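Local atomic coordinates of D-alanyl-D-alanine carboxypeptidase DacD (Escherichia coli, PDB entry 5FSR), a protein that removes the terminal D-alanine from the peptide side chains of cell-wall precursors, as a serine-type DD-carboxypeptidase of the penicillin-binding proteins. Residues 117-129 with 202-216. Sequence-based numbering, arbitrary orientation.
Sequences VSVRDLSRGLIVD and MYSEKSLTWNGITQQ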
loop_
_atom_site.group_PDB
_atom_site.type_symbol
_atom_site.label_atom_id
_atom_site.label_comp_id
_atom_site.label_asym_id
_atom_site.label_seq_id
_atom_site.Cartn_x
_atom_site.Cartn_y
_atom_site.Cartn_z
ATOM N N VAL A 117 4.401 -10.725 24.546
ATOM C CA VAL A 117 3.959 -11.057 23.176
ATOM C C VAL A 117 5.090 -10.766 22.168
ATOM O O VAL A 117 5.847 -9.792 22.335
ATOM C CB VAL A 117 2.718 -10.215 22.788
ATOM C CG1 VAL A 117 2.170 -10.602 21.412
ATOM C CG2 VAL A 117 1.633 -10.356 23.842
ATOM N N SER A 118 5.195 -11.609 21.131
ATOM C CA SER A 118 6.188 -11.401 20.066
ATOM C C SER A 118 5.853 -10.138 19.277
ATOM O O SER A 118 4.698 -9.703 19.276
ATOM C CB SER A 118 6.388 -12.653 19.148
ATOM O OG SER A 118 5.192 -13.184 18.602
ATOM N N VAL A 119 6.882 -9.511 18.696
ATOM C CA VAL A 119 6.716 -8.517 17.628
ATOM C C VAL A 119 5.852 -9.099 16.501
ATOM O O VAL A 119 4.932 -8.448 16.059
ATOM C CB VAL A 119 8.081 -7.988 17.106
ATOM C CG1 VAL A 119 7.956 -7.321 15.737
ATOM C CG2 VAL A 119 8.665 -6.978 18.086
ATOM N N ARG A 120 6.125 -10.331 16.084
ATOM C CA ARG A 120 5.311 -11.025 15.088
ATOM C C ARG A 120 3.825 -11.083 15.402
ATOM O O ARG A 120 2.998 -10.737 14.532
ATOM C CB ARG A 120 5.830 -12.447 14.884
ATOM C CG ARG A 120 5.279 -13.150 13.652
ATOM C CD ARG A 120 5.690 -14.601 13.546
ATOM N NE ARG A 120 7.106 -14.803 13.852
ATOM C CZ ARG A 120 8.128 -14.690 12.998
ATOM N NH1 ARG A 120 7.935 -14.366 11.713
ATOM N NH2 ARG A 120 9.376 -14.932 13.420
ATOM N N ASP A 121 3.480 -11.548 16.623
ATOM C CA ASP A 121 2.065 -11.641 17.018
ATOM C C ASP A 121 1.429 -10.274 17.237
ATOM O O ASP A 121 0.234 -10.145 17.025
ATOM C CB ASP A 121 1.845 -12.524 18.254
ATOM C CG ASP A 121 2.221 -13.951 18.014
ATOM O OD1 ASP A 121 2.305 -14.389 16.840
ATOM O OD2 ASP A 121 2.458 -14.629 18.994
ATOM N N LEU A 122 2.212 -9.268 17.626
ATOM C CA LEU A 122 1.710 -7.900 17.673
ATOM C C LEU A 122 1.434 -7.318 16.224
ATOM O O LEU A 122 0.459 -6.596 16.007
ATOM C CB LEU A 122 2.684 -6.994 18.437
ATOM C CG LEU A 122 2.762 -7.052 19.964
ATOM C CD1 LEU A 122 4.033 -6.394 20.502
ATOM C CD2 LEU A 122 1.531 -6.400 20.587
ATOM N N SER A 123 2.339 -7.604 15.288
ATOM C CA SER A 123 2.175 -7.283 13.858
ATOM C C SER A 123 0.920 -7.954 13.280
ATOM O O SER A 123 0.181 -7.354 12.550
ATOM C CB SER A 123 3.433 -7.674 13.064
ATOM O OG SER A 123 4.593 -7.064 13.606
ATOM N N ARG A 124 0.635 -9.187 13.679
ATOM C CA ARG A 124 -0.628 -9.823 13.250
ATOM C C ARG A 124 -1.868 -9.130 13.842
ATOM O O ARG A 124 -2.818 -8.872 13.136
ATOM C CB ARG A 124 -0.632 -11.316 13.585
ATOM C CG ARG A 124 0.482 -12.120 12.926
ATOM C CD ARG A 124 0.121 -13.602 12.879
ATOM N NE ARG A 124 1.346 -14.402 12.684
ATOM C CZ ARG A 124 1.653 -15.553 13.280
ATOM N NH1 ARG A 124 0.849 -16.123 14.195
ATOM N NH2 ARG A 124 2.811 -16.148 12.966
ATOM N N GLY A 125 -1.827 -8.810 15.126
ATOM C CA GLY A 125 -2.906 -8.036 15.754
ATOM C C GLY A 125 -3.186 -6.690 15.092
ATOM O O GLY A 125 -4.329 -6.284 14.944
ATOM N N LEU A 126 -2.123 -5.978 14.753
ATOM C CA LEU A 126 -2.186 -4.726 13.952
ATOM C C LEU A 126 -2.888 -4.953 12.611
ATOM O O LEU A 126 -3.820 -4.256 12.254
ATOM C CB LEU A 126 -0.764 -4.207 13.687
ATOM C CG LEU A 126 -0.524 -3.064 12.675
ATOM C CD1 LEU A 126 -0.961 -1.753 13.282
ATOM C CD2 LEU A 126 0.927 -2.982 12.267
ATOM N N ILE A 127 -2.459 -5.976 11.897
ATOM C CA ILE A 127 -2.809 -6.142 10.496
ATOM C C ILE A 127 -4.161 -6.842 10.403
ATOM O O ILE A 127 -5.139 -6.288 9.834
ATOM C CB ILE A 127 -1.694 -6.862 9.745
ATOM C CG1 ILE A 127 -0.527 -5.882 9.580
ATOM C CG2 ILE A 127 -2.180 -7.323 8.386
ATOM C CD1 ILE A 127 0.747 -6.461 9.015
ATOM N N VAL A 128 -4.231 -8.025 11.015
ATOM C CA VAL A 128 -5.406 -8.868 10.885
ATOM C C VAL A 128 -6.580 -8.327 11.715
ATOM O O VAL A 128 -7.723 -8.273 11.219
ATOM C CB VAL A 128 -5.093 -10.334 11.214
ATOM C CG1 VAL A 128 -6.351 -11.178 11.084
ATOM C CG2 VAL A 128 -3.988 -10.875 10.305
ATOM N N ASP A 129 -6.313 -7.923 12.955
ATOM C CA ASP A 129 -7.377 -7.344 13.813
ATOM C C ASP A 129 -7.535 -5.844 13.660
ATOM O O ASP A 129 -8.527 -5.312 14.138
ATOM C CB ASP A 129 -7.176 -7.647 15.315
ATOM C CG ASP A 129 -7.091 -9.115 15.610
ATOM O OD1 ASP A 129 -7.480 -9.892 14.723
ATOM O OD2 ASP A 129 -6.628 -9.492 16.726
ATOM N N MET A 202 1.414 -11.044 5.950
ATOM C CA MET A 202 0.420 -10.970 7.022
ATOM C C MET A 202 -0.846 -10.228 6.611
ATOM O O MET A 202 -1.885 -10.383 7.287
ATOM C CB MET A 202 0.996 -10.300 8.277
ATOM C CG MET A 202 2.135 -11.030 8.964
ATOM S SD MET A 202 2.690 -10.104 10.417
ATOM C CE MET A 202 3.701 -11.343 11.218
ATOM N N TYR A 203 -0.795 -9.428 5.527
ATOM C CA TYR A 203 -2.017 -8.796 4.995
ATOM C C TYR A 203 -2.953 -9.789 4.385
ATOM O O TYR A 203 -4.132 -9.546 4.373
ATOM C CB TYR A 203 -1.746 -7.632 4.012
ATOM C CG TYR A 203 -1.334 -6.340 4.703
ATOM C CD1 TYR A 203 -2.279 -5.426 5.103
ATOM C CD2 TYR A 203 -0.012 -6.058 4.963
ATOM C CE1 TYR A 203 -1.917 -4.260 5.744
ATOM C CE2 TYR A 203 0.344 -4.906 5.612
ATOM C CZ TYR A 203 -0.610 -4.012 5.994
ATOM O OH TYR A 203 -0.257 -2.830 6.611
ATOM N N SER A 204 -2.442 -10.926 3.949
ATOM C CA SER A 204 -3.278 -11.989 3.437
ATOM C C SER A 204 -3.804 -13.008 4.470
ATOM O O SER A 204 -4.581 -13.891 4.084
ATOM C CB SER A 204 -2.489 -12.764 2.395
ATOM O OG SER A 204 -1.449 -13.521 3.008
ATOM N N GLU A 205 -3.386 -12.956 5.739
ATOM C CA GLU A 205 -3.867 -13.978 6.710
ATOM C C GLU A 205 -5.322 -13.702 7.038
ATOM O O GLU A 205 -5.707 -12.583 7.313
ATOM C CB GLU A 205 -3.001 -14.019 7.963
ATOM C CG GLU A 205 -1.567 -14.407 7.678
ATOM C CD GLU A 205 -0.592 -14.118 8.823
ATOM O OE1 GLU A 205 -0.997 -13.824 9.987
ATOM O OE2 GLU A 205 0.623 -14.198 8.551
ATOM N N LYS A 206 -6.148 -14.718 6.977
ATOM C CA LYS A 206 -7.602 -14.505 7.123
ATOM C C LYS A 206 -8.097 -14.368 8.558
ATOM O O LYS A 206 -9.136 -13.742 8.752
ATOM C CB LYS A 206 -8.402 -15.568 6.407
ATOM C CG LYS A 206 -8.140 -15.626 4.899
ATOM C CD LYS A 206 -9.030 -16.671 4.227
ATOM C CE LYS A 206 -8.234 -17.567 3.227
ATOM N NZ LYS A 206 -8.380 -17.068 1.826
ATOM N N SER A 207 -7.343 -14.884 9.545
ATOM C CA SER A 207 -7.766 -14.873 10.956
ATOM C C SER A 207 -6.621 -14.825 11.958
ATOM O O SER A 207 -5.495 -15.266 11.669
ATOM C CB SER A 207 -8.578 -16.121 11.281
ATOM O OG SER A 207 -9.643 -16.262 10.380
ATOM N N LEU A 208 -6.921 -14.296 13.138
ATOM C CA LEU A 208 -6.009 -14.377 14.252
ATOM C C LEU A 208 -6.780 -14.786 15.527
ATOM O O LEU A 208 -7.831 -14.222 15.850
ATOM C CB LEU A 208 -5.272 -13.064 14.439
ATOM C CG LEU A 208 -4.297 -13.042 15.604
ATOM C CD1 LEU A 208 -3.124 -13.977 15.411
ATOM C CD2 LEU A 208 -3.838 -11.633 15.899
ATOM N N THR A 209 -6.273 -15.820 16.196
ATOM C CA THR A 209 -6.686 -16.152 17.542
ATOM C C THR A 209 -5.659 -15.528 18.474
ATOM O O THR A 209 -4.463 -15.734 18.282
ATOM C CB THR A 209 -6.773 -17.667 17.733
ATOM O OG1 THR A 209 -7.794 -18.159 16.870
ATOM C CG2 THR A 209 -7.114 -18.047 19.191
ATOM N N TRP A 210 -6.133 -14.722 19.428
ATOM C CA TRP A 210 -5.300 -14.225 20.510
ATOM C C TRP A 210 -6.036 -14.218 21.842
ATOM O O TRP A 210 -7.173 -13.746 21.925
ATOM C CB TRP A 210 -4.762 -12.817 20.227
ATOM C CG TRP A 210 -3.619 -12.568 21.126
ATOM C CD1 TRP A 210 -3.585 -11.782 22.250
ATOM C CD2 TRP A 210 -2.364 -13.235 21.056
ATOM N NE1 TRP A 210 -2.350 -11.901 22.871
ATOM C CE2 TRP A 210 -1.579 -12.777 22.145
ATOM C CE3 TRP A 210 -1.818 -14.162 20.166
ATOM C CZ2 TRP A 210 -0.266 -13.203 22.349
ATOM C CZ3 TRP A 210 -0.521 -14.591 20.374
ATOM C CH2 TRP A 210 0.243 -14.113 21.462
ATOM N N ASN A 211 -5.350 -14.705 22.885
ATOM C CA ASN A 211 -5.900 -14.863 24.231
ATOM C C ASN A 211 -7.364 -15.344 24.186
ATOM O O ASN A 211 -8.289 -14.706 24.703
ATOM C CB ASN A 211 -5.628 -13.539 24.993
ATOM C CG ASN A 211 -6.478 -13.360 26.232
ATOM O OD1 ASN A 211 -7.277 -12.402 26.326
ATOM N ND2 ASN A 211 -6.324 -14.276 27.199
ATOM N N GLY A 212 -7.561 -16.465 23.485
ATOM C CA GLY A 212 -8.880 -17.129 23.390
ATOM C C GLY A 212 -9.911 -16.509 22.446
ATOM O O GLY A 212 -10.983 -17.074 22.280
ATOM N N ILE A 213 -9.616 -15.354 21.852
ATOM C CA ILE A 213 -10.557 -14.670 20.947
ATOM C C ILE A 213 -10.052 -14.744 19.506
ATOM O O ILE A 213 -8.925 -14.349 19.240
ATOM C CB ILE A 213 -10.745 -13.192 21.345
ATOM C CG1 ILE A 213 -11.538 -13.112 22.642
ATOM C CG2 ILE A 213 -11.461 -12.398 20.247
ATOM C CD1 ILE A 213 -11.355 -11.821 23.392
ATOM N N THR A 214 -10.905 -15.232 18.611
ATOM C CA THR A 214 -10.641 -15.290 17.177
ATOM C C THR A 214 -11.406 -14.174 16.474
ATOM O O THR A 214 -12.585 -13.975 16.743
ATOM C CB THR A 214 -11.121 -16.637 16.567
ATOM O OG1 THR A 214 -10.346 -17.722 17.095
ATOM C CG2 THR A 214 -11.032 -16.645 15.034
ATOM N N GLN A 215 -10.718 -13.479 15.558
ATOM C CA GLN A 215 -11.286 -12.382 14.778
ATOM C C GLN A 215 -10.906 -12.486 13.283
ATOM O O GLN A 215 -9.890 -13.063 12.926
ATOM C CB GLN A 215 -10.795 -11.050 15.330
ATOM C CG GLN A 215 -10.942 -10.935 16.826
ATOM C CD GLN A 215 -10.366 -9.665 17.408
ATOM O OE1 GLN A 215 -9.420 -9.736 18.182
ATOM N NE2 GLN A 215 -10.902 -8.509 17.041
ATOM N N GLN A 216 -11.756 -11.936 12.424
ATOM C CA GLN A 216 -11.570 -12.023 10.956
ATOM C C GLN A 216 -10.895 -10.797 10.382
ATOM O O GLN A 216 -11.244 -9.669 10.741
ATOM C CB GLN A 216 -12.911 -12.174 10.236
ATOM C CG GLN A 216 -13.580 -13.530 10.361
ATOM C CD GLN A 216 -12.773 -14.683 9.750
ATOM O OE1 GLN A 216 -11.932 -14.492 8.859
ATOM N NE2 GLN A 216 -13.033 -15.904 10.251
#
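With chi2 and chi3 of M202 both near 180°, its slim, unbranched thioether lies along helix 119-127 and touches R120, S123 and R124, SD 3.7 Å from S123 CB and the methyl CE against the CG methylenes of both arginines. I127 has CG2 anti to its backbone N (chi1 of -73° for CG1), which sets that methyl over one face of the Y203 ring, 3.9 Å from the centroid, a CH-pi contact, while CD1 packs on M202 CB. Y203 lies close to K233, a probable substrate-binding residue, and D129 precedes the probable active-site residue S130. The hairpin 207-216, closed by a type I' turn at W210 to I213, presents L208, whose CD2 packs 3.6 Å from G125 N and beside R124 CB. Branched V128 serves two neighbours, CG1 meeting L208 CB and CG2 E205 CB. The broad W210 indole reaches both V117 CG1 and D121, whose OD2 approaches CZ3 obliquely at 3.3 Å. R124 spans D121 and E205, yet D121 OD1 and E205 OE1 both lie well out of the guanidinium plane, so no N-H points at either. Apolar fit thus dominates, and these charges probably add only a loose attraction at the partly exposed border.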